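Local coordinates for Glp_546_48378_50642 (Giardia intestinalis, PDB 2QVW), which cleaves double-stranded RNA into siRNAs of 21 to 23 base pairs in the RNA interference pathway, as a metal-dependent ribonuclease, at residues D332-L340 with H667-L678; D655-L666 with M681-L691. All coordinates share one frame; numbering follows the deposited sequence.

Interactions 1 and 2 lie side by side, their centres about 15 Å apart, and both draw on helices 648-669 and 675-684 of the second ribonuclease III domain. Interaction 1 sets the C-terminal end of the first of these helices and the turn after it against helix 330-356 of the first ribonuclease III domain. Interaction 2 stays within the second domain, where the middle of helix 648-669 meets the chain that returns at 681-691. Along the sequence the segments alternate: 332-340, 655-666, 667-678, 681-691. Leu340 packing on Ala663 connects the two contacts. One helix thus serves both the join between the catalytic domains and a manganese site.

Interaction 1 of 2, residues D332-L340 with H667-L678; sequences DVFQRLELL and HALHPTLTEGAL
Arg336 and Glu675 mark the closest approach of the backbones, 5.6 Å between their CA atoms, where helix 330-356 passes the start of helix 675-684, just after the turn that follows helix 648-669. Arg336 carries the contact. Its CG lies between the backbone N and the carbonyl carbon (chi1 50°), and a bend at chi3 leads the guanidinium into a cluster of backbone carbonyls around the type I turn from His670 to Leu673. Its NE donates to Leu673 O at 2.8 Å, nearly in line with the carbonyl bond, although the bond is bent at the hydrogen (139°) and the oxygen is tilted from the guanidinium plane; NH2 reaches a lone pair of His667 O at 3.2 Å and makes a weak bond to His670 O. The flat group is also sandwiched: the His667 ring covers one face, offset and with the planes 20° apart, while Pro671 O stands 3.4 Å above the opposite face, over its centre. So many carbonyls close to the end of helix 648-669 would be expected to stabilise the positive charge and fix the rotation of the guanidinium. Apolar packing continues beside this grip. Leu339 CD2 rests against both Glu675 CA and Leu678 CB, 3.5 Å from each, and Leu678 CD1 against Arg336 CB. Leu340 CD2 lies over a face of the His667 ring, 4.3 Å from His667 CD2. Toward the N-terminal side of Arg336, Gln335 crosses Thr674 and Glu675, and Asp332 OD1 comes to 3.7 Å from Thr674 CG2. His670, Pro671 and Thr672 belong to a manganese site in the crystal, and Glu338 probably binds manganese in the first catalytic centre. Helix 330-356 bears the ribonuclease III signature sequence, and its packing here belongs to the intramolecular pairing of two ribonuclease III domains characteristic of Dicer.

Interaction 2 of 2, residues D655-L666 with M681-L691; sequences DAFLKCSLALHL and MRQSAETNSVL. With MN (manganese (II) ion), chain G.
Asp655 and Glu686 are joined through a manganese ion, which Asp655 OD1 approaches to 2.6 Å and Glu686 OE2 to 2.4 Å. The metal bridges the two carboxylates across the contact. With CG anti to the backbone N (chi1 -158°), the Asp655 carboxylate swings toward segment 681-691 and brings OD1 to the metal. The other oxygen of Glu686, OE1, forms a salt bridge of 2.6 Å with Arg682 NH1, so that metal and guanidinium divide the carboxylate between them and probably hold its rotation. This manganese belongs to the active-site region of the second ribonuclease III domain: Asp655 adjoins Glu725, which with Glu651 and Asp722 binds a neighbouring manganese, and an acidic cluster holding divalent metals is the hallmark of the family.

Among the cationic side chains, Lys659 runs extended across the Arg682 guanidinium, its CG 4.2 Å above the centre of the plane and its CE 3.5 Å from Arg682 NH2. The two positive ends are close as well; Glu686 probably offsets part of the Arg682 charge, and Asp342 of the first ribonuclease III domain forms a long, weak ion pair with Lys659.

In the packing of the helix surfaces, Arg682 enters as a knob into the hole formed by Lys659, Leu662, Ala663 and Leu666. Leu662 and the Glu686 chain run antiparallel to one another, with Leu662 CD1 against Glu686 CG. Leu666 CD1 touches Met681 CB at 3.6 Å, and at the other end Leu658 CD2 and Leu691 CD2 meet tip to tip at 3.8 Å, beside helix 718-735.

Interaction 1 of 2, residues D332-L340 with H667-L678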
loop_
_atom_site.group_PDB
_atom_site.type_symbol
_atom_site.label_atom_id
_atom_site.label_comp_id
_atom_site.label_asym_id
_atom_site.label_seq_id
_atom_site.Cartn_x
_atom_site.Cartn_y
_atom_site.Cartn_z
ATOM N N ASP A 332 -2.016 -10.140 -4.819
ATOM C CA ASP A 332 -0.965 -10.616 -3.943
ATOM C C ASP A 332 -0.752 -9.609 -2.833
ATOM O O ASP A 332 -0.575 -9.967 -1.678
ATOM C CB ASP A 332 0.336 -10.805 -4.722
ATOM C CG ASP A 332 0.186 -11.785 -5.865
ATOM O OD1 ASP A 332 -0.488 -12.820 -5.669
ATOM O OD2 ASP A 332 0.750 -11.524 -6.949
ATOM N N VAL A 333 -0.771 -8.336 -3.181
ATOM C CA VAL A 333 -0.589 -7.319 -2.173
ATOM C C VAL A 333 -1.620 -7.487 -1.067
ATOM O O VAL A 333 -1.272 -7.458 0.102
ATOM C CB VAL A 333 -0.702 -5.919 -2.774
ATOM C CG1 VAL A 333 -0.508 -4.890 -1.698
ATOM C CG2 VAL A 333 0.349 -5.733 -3.851
ATOM N N PHE A 334 -2.886 -7.667 -1.427
ATOM C CA PHE A 334 -3.930 -7.856 -0.423
ATOM C C PHE A 334 -3.563 -9.067 0.404
ATOM O O PHE A 334 -3.683 -9.076 1.620
ATOM C CB PHE A 334 -5.280 -8.113 -1.084
ATOM C CG PHE A 334 -6.416 -8.330 -0.102
ATOM C CD1 PHE A 334 -7.540 -7.502 -0.128
ATOM C CD2 PHE A 334 -6.373 -9.360 0.833
ATOM C CE1 PHE A 334 -8.600 -7.687 0.755
ATOM C CE2 PHE A 334 -7.422 -9.554 1.719
ATOM C CZ PHE A 334 -8.542 -8.713 1.678
ATOM N N GLN A 335 -3.131 -10.106 -0.283
ATOM C CA GLN A 335 -2.746 -11.335 0.365
ATOM C C GLN A 335 -1.659 -11.111 1.421
ATOM O O GLN A 335 -1.799 -11.545 2.561
ATOM C CB GLN A 335 -2.247 -12.320 -0.688
ATOM C CG GLN A 335 -2.626 -13.759 -0.415
ATOM C CD GLN A 335 -2.058 -14.723 -1.444
ATOM O OE1 GLN A 335 -2.226 -14.534 -2.657
ATOM N NE2 GLN A 335 -1.385 -15.773 -0.962
ATOM N N ARG A 336 -0.578 -10.431 1.050
ATOM C CA ARG A 336 0.525 -10.200 1.981
ATOM C C ARG A 336 0.412 -8.982 2.904
ATOM O O ARG A 336 1.346 -8.669 3.636
ATOM C CB ARG A 336 1.845 -10.154 1.207
ATOM C CG ARG A 336 1.855 -9.240 -0.001
ATOM C CD ARG A 336 2.805 -9.777 -1.054
ATOM N NE ARG A 336 4.136 -10.011 -0.508
ATOM C CZ ARG A 336 4.984 -9.043 -0.190
ATOM N NH1 ARG A 336 4.639 -7.784 -0.368
ATOM N NH2 ARG A 336 6.168 -9.331 0.315
ATOM N N LEU A 337 -0.724 -8.293 2.870
ATOM C CA LEU A 337 -0.928 -7.141 3.737
ATOM C C LEU A 337 -1.850 -7.592 4.858
ATOM O O LEU A 337 -1.786 -7.087 5.975
ATOM C CB LEU A 337 -1.558 -5.975 2.966
ATOM C CG LEU A 337 -0.651 -5.217 1.994
ATOM C CD1 LEU A 337 -1.430 -4.091 1.344
ATOM C CD2 LEU A 337 0.548 -4.665 2.743
ATOM N N GLU A 338 -2.713 -8.552 4.543
ATOM C CA GLU A 338 -3.642 -9.113 5.519
ATOM C C GLU A 338 -2.815 -9.968 6.472
ATOM O O GLU A 338 -2.899 -9.837 7.694
ATOM C CB GLU A 338 -4.678 -9.989 4.816
ATOM C CG GLU A 338 -5.501 -10.828 5.770
ATOM C CD GLU A 338 -6.262 -11.930 5.071
ATOM O OE1 GLU A 338 -6.858 -12.777 5.768
ATOM O OE2 GLU A 338 -6.260 -11.944 3.827
ATOM N N LEU A 339 -2.008 -10.843 5.885
ATOM C CA LEU A 339 -1.133 -11.734 6.630
ATOM C C LEU A 339 -0.376 -10.907 7.651
ATOM O O LEU A 339 -0.258 -11.297 8.816
ATOM C CB LEU A 339 -0.154 -12.419 5.671
ATOM C CG LEU A 339 0.890 -13.403 6.203
ATOM C CD1 LEU A 339 0.210 -14.533 6.933
ATOM C CD2 LEU A 339 1.715 -13.946 5.049
ATOM N N LEU A 340 0.123 -9.759 7.202
ATOM C CA LEU A 340 0.863 -8.860 8.069
ATOM C C LEU A 340 -0.050 -8.054 8.993
ATOM O O LEU A 340 0.317 -7.746 10.120
ATOM C CB LEU A 340 1.689 -7.887 7.241
ATOM C CG LEU A 340 2.573 -6.990 8.104
ATOM C CD1 LEU A 340 3.755 -7.788 8.624
ATOM C CD2 LEU A 340 3.054 -5.811 7.293
ATOM N N HIS A 667 8.472 -9.987 4.941
ATOM C CA HIS A 667 7.702 -9.140 4.037
ATOM C C HIS A 667 8.640 -8.244 3.247
ATOM O O HIS A 667 8.489 -8.067 2.041
ATOM C CB HIS A 667 6.733 -8.276 4.845
ATOM C CG HIS A 667 5.840 -7.417 4.006
ATOM N ND1 HIS A 667 4.889 -7.938 3.159
ATOM C CD2 HIS A 667 5.748 -6.070 3.892
ATOM C CE1 HIS A 667 4.248 -6.950 2.558
ATOM N NE2 HIS A 667 4.749 -5.806 2.986
ATOM N N ALA A 668 9.611 -7.670 3.944
ATOM C CA ALA A 668 10.579 -6.805 3.302
ATOM C C ALA A 668 11.554 -7.640 2.488
ATOM O O ALA A 668 11.857 -7.307 1.345
ATOM C CB ALA A 668 11.327 -6.016 4.343
ATOM N N LEU A 669 12.031 -8.730 3.087
ATOM C CA LEU A 669 12.996 -9.626 2.461
ATOM C C LEU A 669 12.518 -10.341 1.224
ATOM O O LEU A 669 13.315 -10.646 0.340
ATOM C CB LEU A 669 13.459 -10.685 3.455
ATOM C CG LEU A 669 14.708 -10.415 4.300
ATOM C CD1 LEU A 669 14.912 -11.575 5.263
ATOM C CD2 LEU A 669 15.925 -10.248 3.401
ATOM N N HIS A 670 11.224 -10.624 1.156
ATOM C CA HIS A 670 10.696 -11.336 0.004
ATOM C C HIS A 670 9.487 -10.646 -0.583
ATOM O O HIS A 670 8.374 -11.140 -0.482
ATOM C CB HIS A 670 10.361 -12.761 0.419
ATOM C CG HIS A 670 11.472 -13.438 1.160
ATOM N ND1 HIS A 670 12.769 -13.460 0.693
ATOM C CD2 HIS A 670 11.489 -14.089 2.348
ATOM C CE1 HIS A 670 13.535 -14.093 1.563
ATOM N NE2 HIS A 670 12.784 -14.485 2.576
ATOM N N PRO A 671 9.703 -9.503 -1.244
ATOM C CA PRO A 671 8.664 -8.684 -1.876
ATOM C C PRO A 671 7.748 -9.357 -2.893
ATOM O O PRO A 671 6.678 -8.830 -3.195
ATOM C CB PRO A 671 9.460 -7.541 -2.498
ATOM C CG PRO A 671 10.761 -8.187 -2.819
ATOM C CD PRO A 671 11.037 -8.969 -1.561
ATOM N N THR A 672 8.149 -10.507 -3.420
ATOM C CA THR A 672 7.330 -11.193 -4.410
ATOM C C THR A 672 6.556 -12.399 -3.894
ATOM O O THR A 672 5.613 -12.850 -4.540
ATOM C CB THR A 672 8.178 -11.676 -5.575
ATOM O OG1 THR A 672 9.050 -12.719 -5.122
ATOM C CG2 THR A 672 8.993 -10.524 -6.135
ATOM N N LEU A 673 6.961 -12.924 -2.742
ATOM C CA LEU A 673 6.306 -14.089 -2.160
ATOM C C LEU A 673 4.916 -13.768 -1.602
ATOM O O LEU A 673 4.585 -12.602 -1.359
ATOM C CB LEU A 673 7.198 -14.681 -1.067
ATOM C CG LEU A 673 8.567 -15.154 -1.563
ATOM C CD1 LEU A 673 9.372 -15.750 -0.423
ATOM C CD2 LEU A 673 8.370 -16.196 -2.637
ATOM N N THR A 674 4.103 -14.803 -1.403
ATOM C CA THR A 674 2.755 -14.616 -0.894
ATOM C C THR A 674 2.549 -15.204 0.489
ATOM O O THR A 674 3.500 -15.576 1.168
ATOM C CB THR A 674 1.718 -15.254 -1.823
ATOM O OG1 THR A 674 2.104 -16.605 -2.102
ATOM C CG2 THR A 674 1.608 -14.473 -3.128
ATOM N N GLU A 675 1.284 -15.288 0.893
ATOM C CA GLU A 675 0.894 -15.820 2.197
ATOM C C GLU A 675 1.614 -17.113 2.580
ATOM O O GLU A 675 2.489 -17.110 3.444
ATOM C CB GLU A 675 -0.611 -16.072 2.227
ATOM C CG GLU A 675 -1.088 -16.622 3.557
ATOM C CD GLU A 675 -2.513 -17.143 3.508
ATOM O OE1 GLU A 675 -3.371 -16.486 2.874
ATOM O OE2 GLU A 675 -2.780 -18.204 4.116
ATOM N N GLY A 676 1.226 -18.211 1.936
ATOM C CA GLY A 676 1.828 -19.505 2.207
ATOM C C GLY A 676 3.323 -19.439 2.431
ATOM O O GLY A 676 3.813 -19.743 3.522
ATOM N N ALA A 677 4.055 -19.047 1.397
ATOM C CA ALA A 677 5.500 -18.942 1.511
ATOM C C ALA A 677 5.833 -18.242 2.824
ATOM O O ALA A 677 6.446 -18.820 3.723
ATOM C CB ALA A 677 6.058 -18.151 0.338
ATOM N N LEU A 678 5.395 -16.994 2.929
ATOM C CA LEU A 678 5.641 -16.180 4.110
ATOM C C LEU A 678 5.199 -16.839 5.398
ATOM O O LEU A 678 5.827 -16.662 6.432
ATOM C CB LEU A 678 4.948 -14.823 3.969
ATOM C CG LEU A 678 5.447 -13.949 2.816
ATOM C CD1 LEU A 678 4.690 -12.648 2.815
ATOM C CD2 LEU A 678 6.940 -13.693 2.940
#

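Interaction 2 of 2, residues D655-L666 with M681-L691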
loop_
_atom_site.group_PDB
_atom_site.type_symbol
_atom_site.label_atom_id
_atom_site.label_comp_id
_atom_site.label_asym_id
_atom_site.label_seq_id
_atom_site.Cartn_x
_atom_site.Cartn_y
_atom_site.Cartn_z
ATOM N N ASP A 655 5.718 -13.677 22.393
ATOM C CA ASP A 655 5.187 -14.502 21.334
ATOM C C ASP A 655 4.573 -13.605 20.266
ATOM O O ASP A 655 4.933 -13.680 19.086
ATOM C CB ASP A 655 4.140 -15.454 21.895
ATOM C CG ASP A 655 3.925 -16.670 21.009
ATOM O OD1 ASP A 655 3.630 -16.484 19.808
ATOM O OD2 ASP A 655 4.053 -17.814 21.511
ATOM N N ALA A 656 3.664 -12.737 20.698
ATOM C CA ALA A 656 2.965 -11.815 19.808
ATOM C C ALA A 656 3.898 -10.943 18.966
ATOM O O ALA A 656 3.804 -10.928 17.738
ATOM C CB ALA A 656 2.033 -10.940 20.623
ATOM N N PHE A 657 4.788 -10.213 19.635
ATOM C CA PHE A 657 5.729 -9.331 18.966
ATOM C C PHE A 657 6.586 -10.069 17.965
ATOM O O PHE A 657 6.794 -9.597 16.853
ATOM C CB PHE A 657 6.663 -8.682 19.963
ATOM C CG PHE A 657 7.699 -7.807 19.319
ATOM C CD1 PHE A 657 7.351 -6.550 18.818
ATOM C CD2 PHE A 657 9.019 -8.230 19.199
ATOM C CE1 PHE A 657 8.293 -5.733 18.216
ATOM C CE2 PHE A 657 9.975 -7.409 18.593
ATOM C CZ PHE A 657 9.606 -6.163 18.105
ATOM N N LEU A 658 7.114 -11.214 18.380
ATOM C CA LEU A 658 7.963 -12.020 17.513
ATOM C C LEU A 658 7.233 -12.331 16.220
ATOM O O LEU A 658 7.802 -12.201 15.126
ATOM C CB LEU A 658 8.343 -13.326 18.207
ATOM C CG LEU A 658 9.189 -14.274 17.358
ATOM C CD1 LEU A 658 10.369 -13.507 16.770
ATOM C CD2 LEU A 658 9.658 -15.449 18.204
ATOM N N LYS A 659 5.971 -12.736 16.353
ATOM C CA LYS A 659 5.163 -13.067 15.194
ATOM C C LYS A 659 5.062 -11.874 14.262
ATOM O O LYS A 659 5.159 -12.014 13.045
ATOM C CB LYS A 659 3.763 -13.500 15.613
ATOM C CG LYS A 659 2.914 -13.972 14.433
ATOM C CD LYS A 659 1.457 -14.174 14.815
ATOM C CE LYS A 659 0.638 -14.634 13.616
ATOM N NZ LYS A 659 -0.835 -14.659 13.879
ATOM N N CYS A 660 4.864 -10.697 14.840
ATOM C CA CYS A 660 4.757 -9.467 14.065
ATOM C C CYS A 660 6.105 -9.121 13.417
ATOM O O CYS A 660 6.200 -8.893 12.212
ATOM C CB CYS A 660 4.315 -8.337 14.988
ATOM S SG CYS A 660 3.841 -6.846 14.162
ATOM N N SER A 661 7.141 -9.096 14.245
ATOM C CA SER A 661 8.494 -8.793 13.818
ATOM C C SER A 661 8.910 -9.590 12.590
ATOM O O SER A 661 9.210 -9.015 11.547
ATOM C CB SER A 661 9.455 -9.075 14.970
ATOM O OG SER A 661 10.791 -8.756 14.620
ATOM N N LEU A 662 8.939 -10.912 12.722
ATOM C CA LEU A 662 9.326 -11.786 11.616
ATOM C C LEU A 662 8.576 -11.491 10.334
ATOM O O LEU A 662 9.182 -11.216 9.298
ATOM C CB LEU A 662 9.085 -13.244 11.981
ATOM C CG LEU A 662 10.129 -13.888 12.887
ATOM C CD1 LEU A 662 9.694 -15.315 13.201
ATOM C CD2 LEU A 662 11.508 -13.858 12.191
ATOM N N ALA A 663 7.254 -11.574 10.413
ATOM C CA ALA A 663 6.394 -11.311 9.271
ATOM C C ALA A 663 6.932 -10.099 8.528
ATOM O O ALA A 663 7.088 -10.110 7.303
ATOM C CB ALA A 663 4.974 -11.046 9.750
ATOM N N LEU A 664 7.236 -9.062 9.296
ATOM C CA LEU A 664 7.756 -7.825 8.754
ATOM C C LEU A 664 9.076 -8.066 8.042
ATOM O O LEU A 664 9.206 -7.790 6.853
ATOM C CB LEU A 664 7.946 -6.825 9.890
ATOM C CG LEU A 664 7.929 -5.348 9.534
ATOM C CD1 LEU A 664 8.218 -4.561 10.785
ATOM C CD2 LEU A 664 8.964 -5.044 8.463
ATOM N N HIS A 665 10.050 -8.587 8.777
ATOM C CA HIS A 665 11.367 -8.857 8.215
ATOM C C HIS A 665 11.325 -9.709 6.956
ATOM O O HIS A 665 12.157 -9.544 6.070
ATOM C CB HIS A 665 12.270 -9.517 9.261
ATOM C CG HIS A 665 12.797 -8.565 10.291
ATOM N ND1 HIS A 665 12.230 -8.428 11.538
ATOM C CD2 HIS A 665 13.830 -7.689 10.250
ATOM C CE1 HIS A 665 12.891 -7.511 12.221
ATOM N NE2 HIS A 665 13.867 -7.047 11.463
ATOM N N LEU A 666 10.368 -10.624 6.874
ATOM C CA LEU A 666 10.246 -11.455 5.683
ATOM C C LEU A 666 9.586 -10.625 4.580
ATOM O O LEU A 666 10.072 -10.570 3.440
ATOM C CB LEU A 666 9.382 -12.686 5.958
ATOM C CG LEU A 666 9.798 -13.677 7.048
ATOM C CD1 LEU A 666 9.087 -15.013 6.783
ATOM C CD2 LEU A 666 11.314 -13.875 7.047
ATOM N N MET A 681 7.467 -20.009 6.213
ATOM C CA MET A 681 8.789 -19.518 6.548
ATOM C C MET A 681 8.922 -19.027 7.980
ATOM O O MET A 681 9.776 -19.506 8.718
ATOM C CB MET A 681 9.186 -18.404 5.593
ATOM C CG MET A 681 9.353 -18.869 4.182
ATOM S SD MET A 681 10.028 -17.582 3.172
ATOM C CE MET A 681 11.756 -17.828 3.398
ATOM N N ARG A 682 8.085 -18.077 8.384
ATOM C CA ARG A 682 8.180 -17.550 9.736
ATOM C C ARG A 682 7.802 -18.585 10.782
ATOM O O ARG A 682 8.428 -18.660 11.833
ATOM C CB ARG A 682 7.305 -16.314 9.900
ATOM C CG ARG A 682 5.850 -16.613 9.793
ATOM C CD ARG A 682 4.990 -15.399 10.113
ATOM N NE ARG A 682 3.599 -15.800 10.311
ATOM C CZ ARG A 682 3.212 -16.677 11.231
ATOM N NH1 ARG A 682 4.110 -17.235 12.034
ATOM N NH2 ARG A 682 1.934 -17.006 11.336
ATOM N N GLN A 683 6.781 -19.384 10.511
ATOM C CA GLN A 683 6.388 -20.411 11.473
ATOM C C GLN A 683 7.548 -21.362 11.716
ATOM O O GLN A 683 7.667 -21.947 12.795
ATOM C CB GLN A 683 5.224 -21.227 10.947
ATOM C CG GLN A 683 4.021 -20.418 10.574
ATOM C CD GLN A 683 2.928 -21.293 10.013
ATOM O OE1 GLN A 683 3.166 -22.104 9.113
ATOM N NE2 GLN A 683 1.724 -21.141 10.537
ATOM N N SER A 684 8.394 -21.524 10.702
ATOM C CA SER A 684 9.535 -22.408 10.808
ATOM C C SER A 684 10.460 -21.972 11.928
ATOM O O SER A 684 10.984 -22.808 12.656
ATOM C CB SER A 684 10.319 -22.424 9.507
ATOM O OG SER A 684 11.362 -21.471 9.546
ATOM N N ALA A 685 10.662 -20.667 12.067
ATOM C CA ALA A 685 11.549 -20.145 13.096
ATOM C C ALA A 685 10.848 -19.769 14.398
ATOM O O ALA A 685 11.428 -19.095 15.245
ATOM C CB ALA A 685 12.310 -18.947 12.554
ATOM N N GLU A 686 9.605 -20.200 14.564
ATOM C CA GLU A 686 8.864 -19.884 15.778
ATOM C C GLU A 686 8.726 -21.072 16.721
ATOM O O GLU A 686 8.488 -20.886 17.916
ATOM C CB GLU A 686 7.467 -19.343 15.453
ATOM C CG GLU A 686 7.419 -17.854 15.120
ATOM C CD GLU A 686 6.004 -17.286 15.174
ATOM O OE1 GLU A 686 5.141 -17.767 14.406
ATOM O OE2 GLU A 686 5.750 -16.364 15.985
ATOM N N THR A 687 8.867 -22.286 16.191
ATOM C CA THR A 687 8.754 -23.484 17.022
ATOM C C THR A 687 9.673 -23.358 18.233
ATOM O O THR A 687 10.762 -22.781 18.137
ATOM C CB THR A 687 9.118 -24.764 16.239
ATOM O OG1 THR A 687 10.434 -24.645 15.695
ATOM C CG2 THR A 687 8.129 -24.990 15.111
ATOM N N ASN A 688 9.228 -23.891 19.371
ATOM C CA ASN A 688 10.009 -23.803 20.596
ATOM C C ASN A 688 11.441 -24.245 20.373
ATOM O O ASN A 688 12.373 -23.470 20.574
ATOM C CB ASN A 688 9.386 -24.652 21.696
ATOM C CG ASN A 688 10.107 -24.491 23.024
ATOM O OD1 ASN A 688 11.283 -24.834 23.157
ATOM N ND2 ASN A 688 9.406 -23.953 24.013
ATOM N N SER A 689 11.604 -25.498 19.964
ATOM C CA SER A 689 12.917 -26.070 19.701
ATOM C C SER A 689 13.850 -25.044 19.073
ATOM O O SER A 689 14.977 -24.862 19.528
ATOM C CB SER A 689 12.779 -27.260 18.763
ATOM O OG SER A 689 12.248 -26.843 17.515
ATOM N N VAL A 690 13.380 -24.376 18.022
ATOM C CA VAL A 690 14.194 -23.368 17.346
ATOM C C VAL A 690 14.561 -22.252 18.321
ATOM O O VAL A 690 15.739 -21.948 18.518
ATOM C CB VAL A 690 13.448 -22.749 16.136
ATOM C CG1 VAL A 690 14.301 -21.669 15.499
ATOM C CG2 VAL A 690 13.135 -23.820 15.110
ATOM N N LEU A 691 13.540 -21.655 18.932
ATOM C CA LEU A 691 13.732 -20.566 19.886
ATOM C C LEU A 691 14.529 -21.021 21.104
ATOM O O LEU A 691 15.349 -20.277 21.642
ATOM C CB LEU A 691 12.373 -20.018 20.334
ATOM C CG LEU A 691 11.452 -19.509 19.225
ATOM C CD1 LEU A 691 10.115 -19.117 19.807
ATOM C CD2 LEU A 691 12.086 -18.336 18.534
HETATM MN MN MN G . 5.635 -17.040 18.275
#